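Local structure of possible substrate binding protein of ABC transporter system (Rhodopseudomonas palustris, 3N0X) at residues T146-Y151 / D156-F161. The protein probably binds a branched-chain amino acid or related solute and delivers it to an ABC transporter, as in other leucine-binding proteins. Numbering follows the deposited sequence.
Sequences TLAQDY and DGVAAF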
ATOM      1  N   THR A 146      -4.367  21.388   0.797  1.00 13.42           N
ATOM      2  CA  THR A 146      -3.804  20.204   1.432  1.00 11.54           C
ATOM      3  C   THR A 146      -3.281  20.509   2.843  1.00 12.58           C
ATOM      4  O   THR A 146      -2.812  21.595   3.132  1.00 12.98           O
ATOM      5  CB  THR A 146      -2.658  19.579   0.580  1.00 11.93           C
ATOM      6  OG1 THR A 146      -1.602  20.528   0.391  1.00 12.96           O
ATOM      7  CG2 THR A 146      -3.183  19.070  -0.844  1.00 14.28           C
ATOM      8  N   LEU A 147      -3.357  19.499   3.713  1.00 13.10           N
ATOM      9  CA  LEU A 147      -2.761  19.557   5.043  1.00 13.04           C
ATOM     10  C   LEU A 147      -1.876  18.327   5.166  1.00 12.80           C
ATOM     11  O   LEU A 147      -2.307  17.194   4.911  1.00 12.38           O
ATOM     12  CB  LEU A 147      -3.823  19.528   6.142  1.00 13.11           C
ATOM     13  CG  LEU A 147      -3.343  19.419   7.596  1.00 13.94           C
ATOM     14  CD1 LEU A 147      -2.473  20.625   7.960  1.00 15.45           C
ATOM     15  CD2 LEU A 147      -4.577  19.288   8.533  1.00 14.74           C
ATOM     16  N   ALA A 148      -0.649  18.563   5.639  1.00 13.82           N
ATOM     17  CA  ALA A 148       0.342  17.510   5.817  1.00 12.88           C
ATOM     18  C   ALA A 148       1.244  17.883   6.970  1.00 14.21           C
ATOM     19  O   ALA A 148       1.298  19.054   7.384  1.00 14.04           O
ATOM     20  CB  ALA A 148       1.173  17.319   4.517  1.00 13.18           C
ATOM     21  N   GLN A 149       1.941  16.879   7.490  1.00 14.34           N
ATOM     22  CA  GLN A 149       3.017  17.071   8.465  1.00 13.89           C
ATOM     23  C   GLN A 149       4.299  17.550   7.761  1.00 13.93           C
ATOM     24  O   GLN A 149       4.599  17.151   6.620  1.00 14.51           O
ATOM     25  CB  GLN A 149       3.280  15.738   9.154  1.00 14.10           C
ATOM     26  CG  GLN A 149       2.082  15.239   9.952  1.00 18.00           C
ATOM     27  CD  GLN A 149       2.066  13.757  10.143  1.00 17.90           C
ATOM     28  OE1 GLN A 149       2.069  12.980   9.193  1.00 17.79           O
ATOM     29  NE2 GLN A 149       2.102  13.339  11.415  1.00 23.90           N
ATOM     30  N   ASP A 150       5.042  18.415   8.455  1.00 16.06           N
ATOM     31  CA  ASP A 150       6.251  19.025   7.912  1.00 16.11           C
ATOM     32  C   ASP A 150       7.439  18.061   8.039  1.00 16.70           C
ATOM     33  O   ASP A 150       8.359  18.267   8.847  1.00 17.11           O
ATOM     34  CB  ASP A 150       6.503  20.342   8.659  1.00 15.98           C
ATOM     35  CG  ASP A 150       7.499  21.231   7.981  1.00 15.32           C
ATOM     36  OD1 ASP A 150       7.975  20.829   6.881  1.00 15.52           O
ATOM     37  OD2 ASP A 150       7.771  22.339   8.501  1.00 16.40           O
ATOM     38  N   TYR A 151       7.429  17.020   7.207  1.00 17.42           N
ATOM     39  CA  TYR A 151       8.524  16.022   7.120  1.00 16.58           C
ATOM     40  C   TYR A 151       8.429  15.327   5.799  1.00 16.85           C
ATOM     41  O   TYR A 151       7.472  15.558   5.057  1.00 15.06           O
ATOM     42  CB  TYR A 151       8.559  15.061   8.317  1.00 17.49           C
ATOM     43  CG  TYR A 151       7.554  13.937   8.365  1.00 18.87           C
ATOM     44  CD1 TYR A 151       6.223  14.117   7.980  1.00 21.04           C
ATOM     45  CD2 TYR A 151       7.946  12.682   8.804  1.00 25.04           C
ATOM     46  CE1 TYR A 151       5.310  13.067   8.050  1.00 23.79           C
ATOM     47  CE2 TYR A 151       7.065  11.648   8.866  1.00 28.63           C
ATOM     48  CZ  TYR A 151       5.746  11.842   8.519  1.00 27.19           C
ATOM     49  OH  TYR A 151       4.874  10.776   8.569  1.00 33.34           O
ATOM     50  N   ASP A 156       6.643  14.828   0.426  1.00 15.51           N
ATOM     51  CA  ASP A 156       6.771  14.058  -0.779  1.00 15.88           C
ATOM     52  C   ASP A 156       5.389  13.558  -1.223  1.00 15.52           C
ATOM     53  O   ASP A 156       5.109  13.476  -2.422  1.00 17.49           O
ATOM     54  CB  ASP A 156       7.711  12.895  -0.586  1.00 16.28           C
ATOM     55  CG  ASP A 156       9.160  13.323  -0.303  1.00 20.07           C
ATOM     56  OD1 ASP A 156       9.517  14.520  -0.464  1.00 22.57           O
ATOM     57  OD2 ASP A 156       9.945  12.445   0.132  1.00 26.25           O
ATOM     58  N   GLY A 157       4.513  13.251  -0.262  1.00 15.26           N
ATOM     59  CA  GLY A 157       3.151  12.804  -0.597  1.00 15.63           C
ATOM     60  C   GLY A 157       2.383  13.924  -1.268  1.00 13.56           C
ATOM     61  O   GLY A 157       1.741  13.734  -2.303  1.00 14.70           O
ATOM     62  N   VAL A 158       2.445  15.119  -0.696  1.00 14.33           N
ATOM     63  CA  VAL A 158       1.746  16.251  -1.326  1.00 14.03           C
ATOM     64  C   VAL A 158       2.370  16.588  -2.667  1.00 15.45           C
ATOM     65  O   VAL A 158       1.652  16.886  -3.618  1.00 13.35           O
ATOM     66  CB  VAL A 158       1.656  17.476  -0.417  1.00 13.29           C
ATOM     67  CG1 VAL A 158       1.103  18.718  -1.209  1.00 14.67           C
ATOM     68  CG2 VAL A 158       0.796  17.201   0.820  1.00 14.54           C
ATOM     69  N   ALA A 159       3.696  16.471  -2.790  1.00 14.51           N
ATOM     70  CA  ALA A 159       4.312  16.711  -4.087  1.00 15.04           C
ATOM     71  C   ALA A 159       3.758  15.795  -5.154  1.00 14.86           C
ATOM     72  O   ALA A 159       3.452  16.217  -6.280  1.00 15.56           O
ATOM     73  CB  ALA A 159       5.864  16.602  -3.996  1.00 14.63           C
ATOM     74  N   ALA A 160       3.637  14.513  -4.832  1.00 14.45           N
ATOM     75  CA  ALA A 160       3.109  13.511  -5.779  1.00 13.83           C
ATOM     76  C   ALA A 160       1.637  13.775  -6.137  1.00 13.70           C
ATOM     77  O   ALA A 160       1.214  13.696  -7.296  1.00 14.88           O
ATOM     78  CB  ALA A 160       3.301  12.106  -5.224  1.00 12.77           C
ATOM     79  N   PHE A 161       0.863  14.093  -5.099  1.00 13.63           N
ATOM     80  CA  PHE A 161      -0.533  14.458  -5.261  1.00 13.84           C
ATOM     81  C   PHE A 161      -0.672  15.653  -6.202  1.00 13.64           C
ATOM     82  O   PHE A 161      -1.515  15.624  -7.103  1.00 14.64           O
ATOM     83  CB  PHE A 161      -1.118  14.748  -3.846  1.00 11.81           C
ATOM     84  CG  PHE A 161      -2.538  15.209  -3.815  1.00 11.85           C
ATOM     85  CD1 PHE A 161      -2.853  16.557  -3.898  1.00 12.57           C
ATOM     86  CD2 PHE A 161      -3.579  14.287  -3.628  1.00 13.97           C
ATOM     87  CE1 PHE A 161      -4.178  16.981  -3.826  1.00 13.36           C
ATOM     88  CE2 PHE A 161      -4.902  14.713  -3.516  1.00 14.00           C
ATOM     89  CZ  PHE A 161      -5.210  16.069  -3.657  1.00 14.26           C
TER
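The ends of Thr146 and Val158 meet head-on, and both branches of the threonine are used. Its OG1 meets the valine methyl CG1 at 3.6 Å, while its methyl CG2 lies obliquely against the Phe161 ring, 3.8 Å from CE1. Threonine, branched at CB, can thus serve both helix residues at once. With CG anti to the backbone N (chi1 177°), Phe161 runs past the threonine, pointing the other way. The other valine methyl, CG2, touches Ala148 CB at 3.7 Å and lies a little farther from the Thr146 hydroxyl, so beta-branched valine spans two strand residues; the short methyl of Ala148 suffices to reach it. A glycine in place of Thr146 would probably open a gap beside Val158 CG1 and leave the Phe161 ring without the methyl beside CE1 and CD1. The axes of 146-149 and 156-161 approach to 9.1 Å and run nearly antiparallel, at 151°, as expected for the first half of a right-handed beta-alpha-beta crossover. Thr146 and Ala148 point to the helix; Leu147, between them, faces helix 186-196 across the parallel sheet. Phe161 stacks on Trp206 and also packs against helix 126-137, while Val158 reaches strand 171-178, which completes the unit.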